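Local coordinates for putative fructose-bisphosphate aldolase (Coccidioides immitis, PDB 3PM6), which is a putative class II fructose-bisphosphate aldolase, a zinc-containing TIM-barrel protein modelled here as an assembly of two chains, at residues 35-40 / 71-76; 131-136 / 183-188; 175-180 / 212-217. One frame throughout, in Å; residues are numbered along the deposited sequence.

Contacts 1 and 3 lie in the helical layer of one eight-stranded parallel barrel; contact 2 lies where a helix meets the turn into strand 187-188. Contacts 1 and 3 each pair two helices through a few small side-chain touches, on opposite sides of the chain's centre, their own centres about 34 Å apart. Contact 1 is wholly buried, apolar and covered by the second subunit; contact 3, away from that subunit, is partly exposed and sets polar oxygens against methyl groups. Contact 2 is mostly buried, with Arg134 exposed at its edge, and adds a bridging water. Contacts 2 and 3 touch directly, with Phe180 of helix 174-181 lying against Thr133, Ile185 and Leu188.

Contact 1: 35-40 / 71-76; sequences YNLEGI and VRTAAS
Leu37 and Thr73 bring their CA atoms to 7.7 Å, and three residues on in helix 37-49, one residue on in helix 69-80, the CA atoms of Ile40 and Ala74 are 6.3 Å apart, so the first turn of helix 37-49 lies against the first half of helix 69-80. Ile40 carries most of the touch. Its CB is directed at the other helix, and the terminal CD1 methyl reaches the methyl CB of Ala74 at 3.9 Å, with CG1 of the same branch close behind. Leu37 meets Thr73 at about a right angle, CD1 to CG2 4.1 Å. A chi1 of -52° sets Thr73 OG1 beside the backbone N and sends CG2 to the far side, toward Leu37; OG1 bonds Leu69 O of its own helix and also Thr73 OG1 of the second subunit. In the TIM barrel these are the helices after the first and second strands, neighbours in the outer layer, and the second subunit covers this seam, its Leu70 packing on Leu37. Asn36 is the N-cap of helix 37-49: OD1 accepts from Gly39 N at 2.9 Å, the donor standing nearly in line with the C=O bond (163°). The other end of that amide, ND2, bonds His275 of the second subunit, so the capping residue also belongs to the dimer interface. Ile40 additionally packs on Val34, Leu70 and Ala77.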
ATOM      1  N   TYR A  35      -7.207   3.159  -4.266  1.00 15.21           N
ATOM      2  CA  TYR A  35      -6.754   4.165  -3.293  1.00 16.16           C
ATOM      3  C   TYR A  35      -5.878   3.560  -2.214  1.00 16.52           C
ATOM      4  O   TYR A  35      -5.444   4.272  -1.288  1.00 16.85           O
ATOM      5  CB  TYR A  35      -7.939   4.786  -2.547  1.00 16.90           C
ATOM      6  CG  TYR A  35      -8.924   5.508  -3.416  1.00 17.35           C
ATOM      7  CD1 TYR A  35      -8.761   6.859  -3.738  1.00 16.77           C
ATOM      8  CD2 TYR A  35     -10.032   4.833  -3.914  1.00 17.69           C
ATOM      9  CE1 TYR A  35      -9.718   7.516  -4.540  1.00 17.80           C
ATOM     10  CE2 TYR A  35     -10.954   5.463  -4.699  1.00 18.98           C
ATOM     11  CZ  TYR A  35     -10.812   6.797  -4.998  1.00 17.65           C
ATOM     12  OH  TYR A  35     -11.774   7.339  -5.814  1.00 18.66           O
ATOM     13  N   ASN A  36      -5.648   2.255  -2.315  1.00 15.74           N
ATOM     14  CA  ASN A  36      -5.101   1.517  -1.217  1.00 16.86           C
ATOM     15  C   ASN A  36      -4.572   0.137  -1.627  1.00 17.07           C
ATOM     16  O   ASN A  36      -4.835  -0.383  -2.737  1.00 16.33           O
ATOM     17  CB  ASN A  36      -6.143   1.406  -0.084  1.00 17.40           C
ATOM     18  CG  ASN A  36      -7.493   0.905  -0.577  1.00 18.34           C
ATOM     19  OD1 ASN A  36      -7.582  -0.102  -1.287  1.00 20.73           O
ATOM     20  ND2 ASN A  36      -8.545   1.624  -0.219  1.00 17.46           N
ATOM     21  N   LEU A  37      -3.779  -0.422  -0.731  1.00 17.41           N
ATOM     22  CA  LEU A  37      -3.192  -1.740  -0.928  1.00 18.19           C
ATOM     23  C   LEU A  37      -4.257  -2.824  -1.078  1.00 18.02           C
ATOM     24  O   LEU A  37      -4.060  -3.742  -1.844  1.00 19.35           O
ATOM     25  CB  LEU A  37      -2.249  -2.077   0.245  1.00 18.75           C
ATOM     26  CG  LEU A  37      -1.637  -3.466   0.451  1.00 21.24           C
ATOM     27  CD1 LEU A  37      -1.009  -4.017  -0.791  1.00 24.80           C
ATOM     28  CD2 LEU A  37      -0.577  -3.363   1.521  1.00 26.27           C
ATOM     29  N   GLU A  38      -5.378  -2.723  -0.368  1.00 18.08           N
ATOM     30  CA  GLU A  38      -6.444  -3.685  -0.572  1.00 19.31           C
ATOM     31  C   GLU A  38      -6.893  -3.714  -2.046  1.00 18.18           C
ATOM     32  O   GLU A  38      -7.160  -4.775  -2.599  1.00 18.54           O
ATOM     33  CB  GLU A  38      -7.647  -3.412   0.344  1.00 19.69           C
ATOM     34  CG  GLU A  38      -7.348  -3.558   1.826  1.00 23.11           C
ATOM     35  CD  GLU A  38      -7.027  -2.231   2.515  1.00 26.32           C
ATOM     36  OE1 GLU A  38      -6.340  -1.381   1.908  1.00 27.97           O
ATOM     37  OE2 GLU A  38      -7.448  -2.051   3.676  1.00 27.52           O
ATOM     38  N   GLY A  39      -7.003  -2.543  -2.661  1.00 17.74           N
ATOM     39  CA  GLY A  39      -7.434  -2.464  -4.050  1.00 16.72           C
ATOM     40  C   GLY A  39      -6.376  -3.010  -4.991  1.00 16.05           C
ATOM     41  O   GLY A  39      -6.709  -3.664  -5.978  1.00 15.98           O
ATOM     42  N   ILE A  40      -5.101  -2.740  -4.679  1.00 16.51           N
ATOM     43  CA  ILE A  40      -3.966  -3.276  -5.448  1.00 16.43           C
ATOM     44  C   ILE A  40      -4.031  -4.821  -5.398  1.00 17.40           C
ATOM     45  O   ILE A  40      -3.947  -5.486  -6.424  1.00 16.93           O
ATOM     46  CB  ILE A  40      -2.606  -2.707  -4.919  1.00 17.35           C
ATOM     47  CG1 ILE A  40      -2.474  -1.199  -5.223  1.00 17.20           C
ATOM     48  CG2 ILE A  40      -1.400  -3.512  -5.434  1.00 14.24           C
ATOM     49  CD1 ILE A  40      -1.490  -0.460  -4.314  1.00 18.33           C
ATOM     50  N   VAL A  71       2.708   4.321  -5.079  1.00 20.32           N
ATOM     51  CA  VAL A  71       3.271   4.183  -6.421  1.00 19.49           C
ATOM     52  C   VAL A  71       4.217   2.967  -6.419  1.00 20.94           C
ATOM     53  O   VAL A  71       4.094   2.089  -7.281  1.00 20.85           O
ATOM     54  CB  VAL A  71       4.005   5.463  -6.871  1.00 18.87           C
ATOM     55  CG1 VAL A  71       4.733   5.279  -8.193  1.00 19.67           C
ATOM     56  CG2 VAL A  71       3.068   6.609  -6.960  1.00 18.48           C
ATOM     57  N   ARG A  72       5.122   2.917  -5.429  1.00 21.70           N
ATOM     58  CA  ARG A  72       6.153   1.886  -5.327  1.00 22.83           C
ATOM     59  C   ARG A  72       5.539   0.509  -5.040  1.00 23.64           C
ATOM     60  O   ARG A  72       5.911  -0.481  -5.655  1.00 24.45           O
ATOM     61  CB  ARG A  72       7.177   2.248  -4.234  1.00 22.59           C
ATOM     62  N   THR A  73       4.607   0.457  -4.100  1.00 24.11           N
ATOM     63  CA  THR A  73       3.853  -0.761  -3.812  1.00 24.05           C
ATOM     64  C   THR A  73       3.144  -1.280  -5.058  1.00 23.59           C
ATOM     65  O   THR A  73       3.273  -2.438  -5.390  1.00 23.52           O
ATOM     66  CB  THR A  73       2.801  -0.516  -2.732  1.00 23.92           C
ATOM     67  OG1 THR A  73       3.439   0.084  -1.594  1.00 23.88           O
ATOM     68  CG2 THR A  73       2.130  -1.832  -2.319  1.00 23.29           C
ATOM     69  N   ALA A  74       2.409  -0.409  -5.752  1.00 23.71           N
ATOM     70  CA  ALA A  74       1.664  -0.810  -6.978  1.00 22.75           C
ATOM     71  C   ALA A  74       2.587  -1.200  -8.116  1.00 22.43           C
ATOM     72  O   ALA A  74       2.312  -2.173  -8.833  1.00 22.15           O
ATOM     73  CB  ALA A  74       0.683   0.287  -7.432  1.00 21.57           C
ATOM     74  N   ALA A  75       3.670  -0.446  -8.304  1.00 22.21           N
ATOM     75  CA  ALA A  75       4.574  -0.736  -9.441  1.00 23.17           C
ATOM     76  C   ALA A  75       5.208  -2.106  -9.230  1.00 24.02           C
ATOM     77  O   ALA A  75       5.353  -2.911 -10.171  1.00 24.14           O
ATOM     78  CB  ALA A  75       5.663   0.323  -9.587  1.00 23.25           C
ATOM     79  N   SER A  76       5.552  -2.364  -7.977  1.00 24.00           N
ATOM     80  CA  SER A  76       6.169  -3.616  -7.607  1.00 26.23           C
ATOM     81  C   SER A  76       5.183  -4.784  -7.754  1.00 25.51           C
ATOM     82  O   SER A  76       5.510  -5.782  -8.388  1.00 26.90           O
ATOM     83  CB  SER A  76       6.732  -3.511  -6.181  1.00 26.14           C
ATOM     84  OG  SER A  76       7.132  -4.781  -5.756  1.00 31.24           O
TER

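Contact 2: 131-136 / 183-188; sequences RLTREL and TGINWL
With OG1 of Thr133 beside its backbone N (chi1 -62°), CG2 is sent to the opposite side, toward the turn at 183-185 that leads into strand 187-188, where it lies 3.8 Å from CG2 of Ile185 and 4.0 Å from OG1 of Thr183. In Thr183 the hydroxyl sits between the backbone N and the carbonyl carbon (chi1 59°), leaving CG2 beside the backbone N and facing the helix: it rests 4.0 Å from CB of Arg134, while CB of Thr183 comes to 3.9 Å from CA of Arg134. The threonine thus presses on the helix backbone itself, in keeping with CA atoms of Arg134 and Thr183 only 4.6 Å apart. The Arg134 chain bends near its end, which folds the guanidinium back across Thr183; CA of Thr183 lies over one face of the group, offset toward its rim, and NH1 makes a weak hydrogen bond to Ala182 O. Both threonine hydroxyls bond backbone carbonyls a few residues earlier: Thr133 OG1 to Asn129 O, Thr183 OG1 to Phe180 O. A water joins the backbones by donating to Arg134 O and to Thr183 O, each at 2.8 Å. Gly184, with positive phi, leads the chain away from helix 174-181, and Ile185 and Thr133 both pack on Ala149 of strand 146-149. In this protein the turn packs on helix 126-141; its course, from an outer helix into the next parallel strand, is that of a TIM barrel.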
ATOM      1  N   ARG A 131      -2.107  22.640 -26.113  1.00 20.52           N
ATOM      2  CA  ARG A 131      -0.791  23.220 -25.857  1.00 20.75           C
ATOM      3  C   ARG A 131      -0.086  22.508 -24.712  1.00 20.22           C
ATOM      4  O   ARG A 131       1.049  22.051 -24.855  1.00 19.62           O
ATOM      5  CB  ARG A 131      -0.910  24.727 -25.545  1.00 20.38           C
ATOM      6  CG  ARG A 131       0.434  25.478 -25.539  1.00 21.06           C
ATOM      7  CD  ARG A 131       0.326  26.930 -25.016  1.00 20.85           C
ATOM      8  NE  ARG A 131      -0.075  27.013 -23.606  1.00 21.86           N
ATOM      9  CZ  ARG A 131       0.747  26.811 -22.583  1.00 22.93           C
ATOM     10  NH1 ARG A 131       2.024  26.503 -22.785  1.00 25.26           N
ATOM     11  NH2 ARG A 131       0.306  26.921 -21.355  1.00 25.12           N
ATOM     12  N   LEU A 132      -0.740  22.460 -23.556  1.00 20.30           N
ATOM     13  CA  LEU A 132      -0.160  21.767 -22.419  1.00 20.92           C
ATOM     14  C   LEU A 132       0.019  20.259 -22.712  1.00 21.20           C
ATOM     15  O   LEU A 132       1.046  19.688 -22.358  1.00 19.99           O
ATOM     16  CB  LEU A 132      -1.015  21.965 -21.170  1.00 20.56           C
ATOM     17  CG  LEU A 132      -1.106  23.390 -20.638  1.00 21.81           C
ATOM     18  CD1 LEU A 132      -2.316  23.493 -19.689  1.00 20.63           C
ATOM     19  CD2 LEU A 132       0.236  23.823 -19.980  1.00 21.37           C
ATOM     20  N   THR A 133      -0.977  19.621 -23.352  1.00 21.80           N
ATOM     21  CA  THR A 133      -0.862  18.172 -23.655  1.00 22.21           C
ATOM     22  C   THR A 133       0.390  17.908 -24.513  1.00 23.12           C
ATOM     23  O   THR A 133       1.191  17.034 -24.202  1.00 22.63           O
ATOM     24  CB  THR A 133      -2.137  17.576 -24.317  1.00 21.74           C
ATOM     25  OG1 THR A 133      -3.250  17.690 -23.422  1.00 19.37           O
ATOM     26  CG2 THR A 133      -1.940  16.087 -24.667  1.00 22.03           C
ATOM     27  N   ARG A 134       0.581  18.688 -25.573  1.00 24.68           N
ATOM     28  CA  ARG A 134       1.769  18.489 -26.447  1.00 25.42           C
ATOM     29  C   ARG A 134       3.086  18.530 -25.655  1.00 25.79           C
ATOM     30  O   ARG A 134       3.931  17.655 -25.780  1.00 25.58           O
ATOM     31  CB  ARG A 134       1.796  19.524 -27.562  1.00 26.54           C
ATOM     32  CG  ARG A 134       3.004  19.431 -28.494  1.00 28.37           C
ATOM     33  CD  ARG A 134       2.888  20.489 -29.600  1.00 35.47           C
ATOM     34  NE  ARG A 134       1.722  20.253 -30.462  1.00 35.51           N
ATOM     35  CZ  ARG A 134       1.701  19.419 -31.507  1.00 37.00           C
ATOM     36  NH1 ARG A 134       2.791  18.717 -31.852  1.00 38.27           N
ATOM     37  NH2 ARG A 134       0.582  19.281 -32.206  1.00 33.58           N
ATOM     38  N   GLU A 135       3.246  19.537 -24.815  1.00 26.45           N
ATOM     39  CA  GLU A 135       4.485  19.668 -24.085  1.00 27.38           C
ATOM     40  C   GLU A 135       4.634  18.665 -22.960  1.00 26.27           C
ATOM     41  O   GLU A 135       5.751  18.234 -22.677  1.00 26.40           O
ATOM     42  CB  GLU A 135       4.744  21.127 -23.666  1.00 28.71           C
ATOM     43  CG  GLU A 135       4.239  21.597 -22.344  1.00 32.48           C
ATOM     44  CD  GLU A 135       4.758  23.024 -22.031  1.00 40.03           C
ATOM     45  OE1 GLU A 135       3.950  23.978 -22.070  1.00 40.90           O
ATOM     46  OE2 GLU A 135       5.977  23.198 -21.760  1.00 43.71           O
ATOM     47  N   LEU A 136       3.521  18.265 -22.338  1.00 24.81           N
ATOM     48  CA  LEU A 136       3.592  17.269 -21.297  1.00 23.73           C
ATOM     49  C   LEU A 136       3.819  15.863 -21.834  1.00 23.76           C
ATOM     50  O   LEU A 136       4.441  15.033 -21.156  1.00 24.03           O
ATOM     51  CB  LEU A 136       2.368  17.329 -20.357  1.00 22.97           C
ATOM     52  CG  LEU A 136       2.334  18.601 -19.510  1.00 22.11           C
ATOM     53  CD1 LEU A 136       0.919  18.837 -18.978  1.00 19.96           C
ATOM     54  CD2 LEU A 136       3.369  18.603 -18.391  1.00 19.71           C
ATOM     55  N   THR A 183      -0.363  15.596 -31.190  1.00 28.75           N
ATOM     56  CA  THR A 183       0.434  15.882 -29.989  1.00 27.47           C
ATOM     57  C   THR A 183       1.331  14.723 -29.645  1.00 26.57           C
ATOM     58  O   THR A 183       2.198  14.880 -28.808  1.00 26.78           O
ATOM     59  CB  THR A 183      -0.417  16.173 -28.732  1.00 27.83           C
ATOM     60  OG1 THR A 183      -1.246  15.040 -28.449  1.00 27.69           O
ATOM     61  CG2 THR A 183      -1.280  17.403 -28.921  1.00 26.83           C
ATOM     62  N   GLY A 184       1.126  13.562 -30.275  1.00 25.49           N
ATOM     63  CA  GLY A 184       1.900  12.351 -29.941  1.00 24.34           C
ATOM     64  C   GLY A 184       1.388  11.497 -28.773  1.00 22.44           C
ATOM     65  O   GLY A 184       2.080  10.574 -28.304  1.00 21.11           O
ATOM     66  N   ILE A 185       0.183  11.791 -28.287  1.00 21.10           N
ATOM     67  CA  ILE A 185      -0.455  10.923 -27.262  1.00 19.48           C
ATOM     68  C   ILE A 185      -0.587   9.519 -27.789  1.00 18.62           C
ATOM     69  O   ILE A 185      -0.595   9.336 -28.978  1.00 18.87           O
ATOM     70  CB  ILE A 185      -1.880  11.358 -26.954  1.00 19.18           C
ATOM     71  CG1 ILE A 185      -2.679  11.282 -28.242  1.00 19.27           C
ATOM     72  CG2 ILE A 185      -1.877  12.700 -26.303  1.00 18.87           C
ATOM     73  CD1 ILE A 185      -3.952  12.016 -28.216  1.00 24.62           C
ATOM     74  N   ASN A 186      -0.708   8.523 -26.914  1.00 18.21           N
ATOM     75  CA  ASN A 186      -0.927   7.153 -27.366  1.00 18.01           C
ATOM     76  C   ASN A 186      -2.395   6.777 -27.336  1.00 18.30           C
ATOM     77  O   ASN A 186      -2.865   6.076 -28.230  1.00 19.36           O
ATOM     78  CB  ASN A 186      -0.143   6.183 -26.509  1.00 17.94           C
ATOM     79  CG  ASN A 186       1.348   6.499 -26.506  1.00 18.84           C
ATOM     80  OD1 ASN A 186       1.891   7.033 -25.514  1.00 17.87           O
ATOM     81  ND2 ASN A 186       2.016   6.203 -27.630  1.00 14.61           N
ATOM     82  N   TRP A 187      -3.113   7.241 -26.307  1.00 17.73           N
ATOM     83  CA  TRP A 187      -4.535   6.913 -26.109  1.00 17.13           C
ATOM     84  C   TRP A 187      -5.392   8.167 -25.956  1.00 16.68           C
ATOM     85  O   TRP A 187      -4.905   9.186 -25.512  1.00 15.70           O
ATOM     86  CB  TRP A 187      -4.704   6.035 -24.868  1.00 16.58           C
ATOM     87  CG  TRP A 187      -3.697   4.913 -24.766  1.00 18.12           C
ATOM     88  CD1 TRP A 187      -3.182   4.171 -25.791  1.00 19.06           C
ATOM     89  CD2 TRP A 187      -3.135   4.371 -23.562  1.00 17.97           C
ATOM     90  NE1 TRP A 187      -2.292   3.227 -25.301  1.00 18.95           N
ATOM     91  CE2 TRP A 187      -2.245   3.339 -23.937  1.00 17.00           C
ATOM     92  CE3 TRP A 187      -3.281   4.672 -22.209  1.00 18.41           C
ATOM     93  CZ2 TRP A 187      -1.539   2.596 -23.010  1.00 17.67           C
ATOM     94  CZ3 TRP A 187      -2.562   3.937 -21.281  1.00 18.47           C
ATOM     95  CH2 TRP A 187      -1.702   2.913 -21.688  1.00 18.55           C
ATOM     96  N   LEU A 188      -6.663   8.078 -26.340  1.00 17.24           N
ATOM     97  CA  LEU A 188      -7.616   9.178 -26.278  1.00 18.16           C
ATOM     98  C   LEU A 188      -8.824   8.757 -25.453  1.00 17.80           C
ATOM     99  O   LEU A 188      -9.297   7.646 -25.600  1.00 18.29           O
ATOM    100  CB  LEU A 188      -8.107   9.558 -27.690  1.00 19.97           C
ATOM    101  CG  LEU A 188      -7.279  10.507 -28.575  1.00 22.02           C
ATOM    102  CD1 LEU A 188      -8.014  10.844 -29.851  1.00 21.00           C
ATOM    103  CD2 LEU A 188      -6.956  11.806 -27.828  1.00 24.87           C
TER
HETATM  104  O   HOH W   1       4.616  15.958 -27.868  1.00 24.88           O

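Contact 3: 175-180 / 212-217; sequences EESEEF and QRINEA
Ser177 and Ile214 make the more buried of two van der Waals touches: the serine OG lies 3.7 Å from the CG2 methyl of the isoleucine. The CB of Ser177 is directed at helix 208-218, and Ile214 meets it with its short branch, since CG2 stands anti to the backbone N and CG1 lies beside it (chi1 -61°). The second touch, nearer the surface, sets a carboxylate oxygen against a methyl group. Glu178 is extended beyond CG, and OE2 comes to 3.6 Å from CB of Ala217, a residue whose CB is directed at the opposing helix. Both approaches place oxygen against carbon, and together they bury a modest 136 Å².

Among hydrogen bonds, the hydroxyl of Ser177 is held from its own side of the seam: OG bonds Thr173 O, just before the start of helix 174-181, while the same side chain packs across the seam. Backbone bonds keep each helix regular around the touching residues, Ala217 N reaching Arg213 O at 3.1 Å and Glu179 N reaching Glu175 O at 2.9 Å. The CA atoms of Ser177 and Ile214 are 7.0 Å apart, and those of Glu178 and Ala217 7.3 Å, so the CA spacing is much the same at both pairs.

Helices 174-181 and 208-218 flank strand 187-188 in sequence and pack side by side outside the barrel. Ser177 and Phe180 of helix 174-181 rest on Leu188 of that strand, Pro174 packs on Arg213 and Ala217, and on its other flank helix 174-181 meets helix 126-141 through Glu179 and Phe180 on Leu130.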
ATOM      1  N   GLU A 175     -12.535  15.826 -35.530  1.00 27.29           N
ATOM      2  CA  GLU A 175     -11.531  16.845 -35.833  1.00 28.15           C
ATOM      3  C   GLU A 175     -10.681  17.186 -34.592  1.00 27.59           C
ATOM      4  O   GLU A 175      -9.446  17.234 -34.690  1.00 27.33           O
ATOM      5  CB  GLU A 175     -12.132  18.092 -36.515  1.00 29.11           C
ATOM      6  N   GLU A 176     -11.311  17.368 -33.427  1.00 27.29           N
ATOM      7  CA  GLU A 176     -10.523  17.642 -32.203  1.00 26.83           C
ATOM      8  C   GLU A 176      -9.657  16.409 -31.897  1.00 26.55           C
ATOM      9  O   GLU A 176      -8.499  16.553 -31.512  1.00 26.53           O
ATOM     10  CB  GLU A 176     -11.370  18.122 -30.995  1.00 26.82           C
ATOM     11  CG  GLU A 176     -10.566  18.324 -29.643  1.00 25.69           C
ATOM     12  CD  GLU A 176     -11.351  19.010 -28.517  1.00 25.34           C
ATOM     13  OE1 GLU A 176     -12.551  19.296 -28.694  1.00 27.25           O
ATOM     14  OE2 GLU A 176     -10.761  19.288 -27.440  1.00 23.93           O
ATOM     15  N   SER A 177     -10.186  15.210 -32.157  1.00 27.06           N
ATOM     16  CA  SER A 177      -9.420  13.961 -31.982  1.00 26.80           C
ATOM     17  C   SER A 177      -8.145  13.941 -32.814  1.00 27.40           C
ATOM     18  O   SER A 177      -7.054  13.673 -32.285  1.00 26.45           O
ATOM     19  CB  SER A 177     -10.273  12.750 -32.328  1.00 27.18           C
ATOM     20  OG  SER A 177     -11.379  12.642 -31.457  1.00 28.59           O
ATOM     21  N   GLU A 178      -8.295  14.224 -34.112  1.00 28.39           N
ATOM     22  CA  GLU A 178      -7.170  14.419 -35.046  1.00 29.51           C
ATOM     23  C   GLU A 178      -6.171  15.445 -34.536  1.00 28.26           C
ATOM     24  O   GLU A 178      -4.976  15.172 -34.540  1.00 28.10           O
ATOM     25  CB  GLU A 178      -7.687  14.857 -36.434  1.00 30.71           C
ATOM     26  CG  GLU A 178      -8.143  13.705 -37.346  1.00 36.52           C
ATOM     27  CD  GLU A 178      -9.113  14.154 -38.443  1.00 43.42           C
ATOM     28  OE1 GLU A 178      -9.038  15.349 -38.844  1.00 45.32           O
ATOM     29  OE2 GLU A 178      -9.958  13.322 -38.891  1.00 43.47           O
ATOM     30  N   GLU A 179      -6.650  16.614 -34.099  1.00 27.22           N
ATOM     31  CA  GLU A 179      -5.756  17.615 -33.486  1.00 28.32           C
ATOM     32  C   GLU A 179      -4.946  16.989 -32.343  1.00 26.83           C
ATOM     33  O   GLU A 179      -3.747  17.229 -32.239  1.00 27.63           O
ATOM     34  CB  GLU A 179      -6.491  18.901 -32.996  1.00 28.29           C
ATOM     35  CG  GLU A 179      -7.534  19.512 -34.004  1.00 33.35           C
ATOM     36  CD  GLU A 179      -8.258  20.810 -33.502  1.00 36.76           C
ATOM     37  OE1 GLU A 179      -9.536  20.915 -33.524  1.00 35.49           O
ATOM     38  OE2 GLU A 179      -7.516  21.744 -33.124  1.00 39.57           O
ATOM     39  N   PHE A 180      -5.582  16.174 -31.500  1.00 25.35           N
ATOM     40  CA  PHE A 180      -4.866  15.584 -30.356  1.00 24.30           C
ATOM     41  C   PHE A 180      -3.867  14.484 -30.751  1.00 24.82           C
ATOM     42  O   PHE A 180      -2.800  14.354 -30.125  1.00 24.37           O
ATOM     43  CB  PHE A 180      -5.810  15.143 -29.244  1.00 22.32           C
ATOM     44  CG  PHE A 180      -6.157  16.245 -28.298  1.00 22.99           C
ATOM     45  CD1 PHE A 180      -5.429  16.419 -27.136  1.00 21.08           C
ATOM     46  CD2 PHE A 180      -7.201  17.123 -28.576  1.00 20.65           C
ATOM     47  CE1 PHE A 180      -5.728  17.445 -26.282  1.00 21.59           C
ATOM     48  CE2 PHE A 180      -7.506  18.152 -27.714  1.00 22.18           C
ATOM     49  CZ  PHE A 180      -6.782  18.314 -26.566  1.00 21.55           C
ATOM     50  N   GLN A 212     -18.184   5.902 -33.044  1.00 24.28           N
ATOM     51  CA  GLN A 212     -17.671   5.219 -34.267  1.00 24.95           C
ATOM     52  C   GLN A 212     -16.991   6.235 -35.197  1.00 24.52           C
ATOM     53  O   GLN A 212     -15.916   5.952 -35.704  1.00 24.74           O
ATOM     54  CB  GLN A 212     -18.732   4.318 -34.968  1.00 25.74           C
ATOM     55  CG  GLN A 212     -18.297   3.487 -36.275  1.00 29.43           C
ATOM     56  CD  GLN A 212     -16.968   2.610 -36.192  1.00 31.38           C
ATOM     57  OE1 GLN A 212     -16.020   2.867 -36.925  1.00 38.99           O
ATOM     58  NE2 GLN A 212     -16.940   1.594 -35.370  1.00 25.21           N
ATOM     59  N   ARG A 213     -17.572   7.428 -35.342  1.00 24.25           N
ATOM     60  CA  ARG A 213     -16.974   8.523 -36.141  1.00 25.46           C
ATOM     61  C   ARG A 213     -15.554   8.858 -35.673  1.00 24.40           C
ATOM     62  O   ARG A 213     -14.643   9.030 -36.491  1.00 24.93           O
ATOM     63  CB  ARG A 213     -17.846   9.802 -36.098  1.00 25.80           C
ATOM     64  CG  ARG A 213     -18.848   9.896 -37.213  1.00 30.30           C
ATOM     65  CD  ARG A 213     -19.787  11.070 -37.080  1.00 35.59           C
ATOM     66  NE  ARG A 213     -21.126  10.605 -37.416  1.00 42.83           N
ATOM     67  CZ  ARG A 213     -22.178  10.687 -36.610  1.00 44.44           C
ATOM     68  NH1 ARG A 213     -22.047  11.289 -35.431  1.00 44.38           N
ATOM     69  NH2 ARG A 213     -23.362  10.207 -37.006  1.00 43.82           N
ATOM     70  N   ILE A 214     -15.384   8.933 -34.357  1.00 23.04           N
ATOM     71  CA  ILE A 214     -14.062   9.077 -33.734  1.00 23.18           C
ATOM     72  C   ILE A 214     -13.145   7.909 -34.063  1.00 23.68           C
ATOM     73  O   ILE A 214     -12.008   8.091 -34.499  1.00 23.58           O
ATOM     74  CB  ILE A 214     -14.205   9.262 -32.202  1.00 23.19           C
ATOM     75  CG1 ILE A 214     -15.019  10.535 -31.907  1.00 21.49           C
ATOM     76  CG2 ILE A 214     -12.813   9.246 -31.487  1.00 20.80           C
ATOM     77  CD1 ILE A 214     -15.565  10.592 -30.532  1.00 22.31           C
ATOM     78  N   ASN A 215     -13.656   6.701 -33.877  1.00 25.25           N
ATOM     79  CA  ASN A 215     -12.885   5.510 -34.104  1.00 26.53           C
ATOM     80  C   ASN A 215     -12.422   5.455 -35.561  1.00 28.58           C
ATOM     81  O   ASN A 215     -11.239   5.206 -35.865  1.00 28.24           O
ATOM     82  CB  ASN A 215     -13.751   4.318 -33.773  1.00 27.61           C
ATOM     83  CG  ASN A 215     -13.015   3.038 -33.884  1.00 27.38           C
ATOM     84  OD1 ASN A 215     -11.853   2.970 -33.535  1.00 28.88           O
ATOM     85  ND2 ASN A 215     -13.678   2.011 -34.378  1.00 29.20           N
ATOM     86  N   GLU A 216     -13.354   5.735 -36.462  1.00 29.74           N
ATOM     87  CA  GLU A 216     -13.074   5.708 -37.894  1.00 32.12           C
ATOM     88  C   GLU A 216     -11.981   6.724 -38.246  1.00 32.14           C
ATOM     89  O   GLU A 216     -11.106   6.439 -39.056  1.00 32.09           O
ATOM     90  CB  GLU A 216     -14.366   5.996 -38.654  1.00 32.46           C
ATOM     91  CG  GLU A 216     -14.294   5.719 -40.118  1.00 40.29           C
ATOM     92  CD  GLU A 216     -14.329   4.247 -40.411  1.00 46.22           C
ATOM     93  OE1 GLU A 216     -14.781   3.490 -39.523  1.00 50.26           O
ATOM     94  OE2 GLU A 216     -13.889   3.853 -41.508  1.00 49.48           O
ATOM     95  N   ALA A 217     -12.006   7.902 -37.617  1.00 31.82           N
ATOM     96  CA  ALA A 217     -11.021   8.931 -37.965  1.00 32.12           C
ATOM     97  C   ALA A 217      -9.643   8.646 -37.390  1.00 32.11           C
ATOM     98  O   ALA A 217      -8.658   8.872 -38.055  1.00 32.81           O
ATOM     99  CB  ALA A 217     -11.497  10.334 -37.563  1.00 31.52           C
TER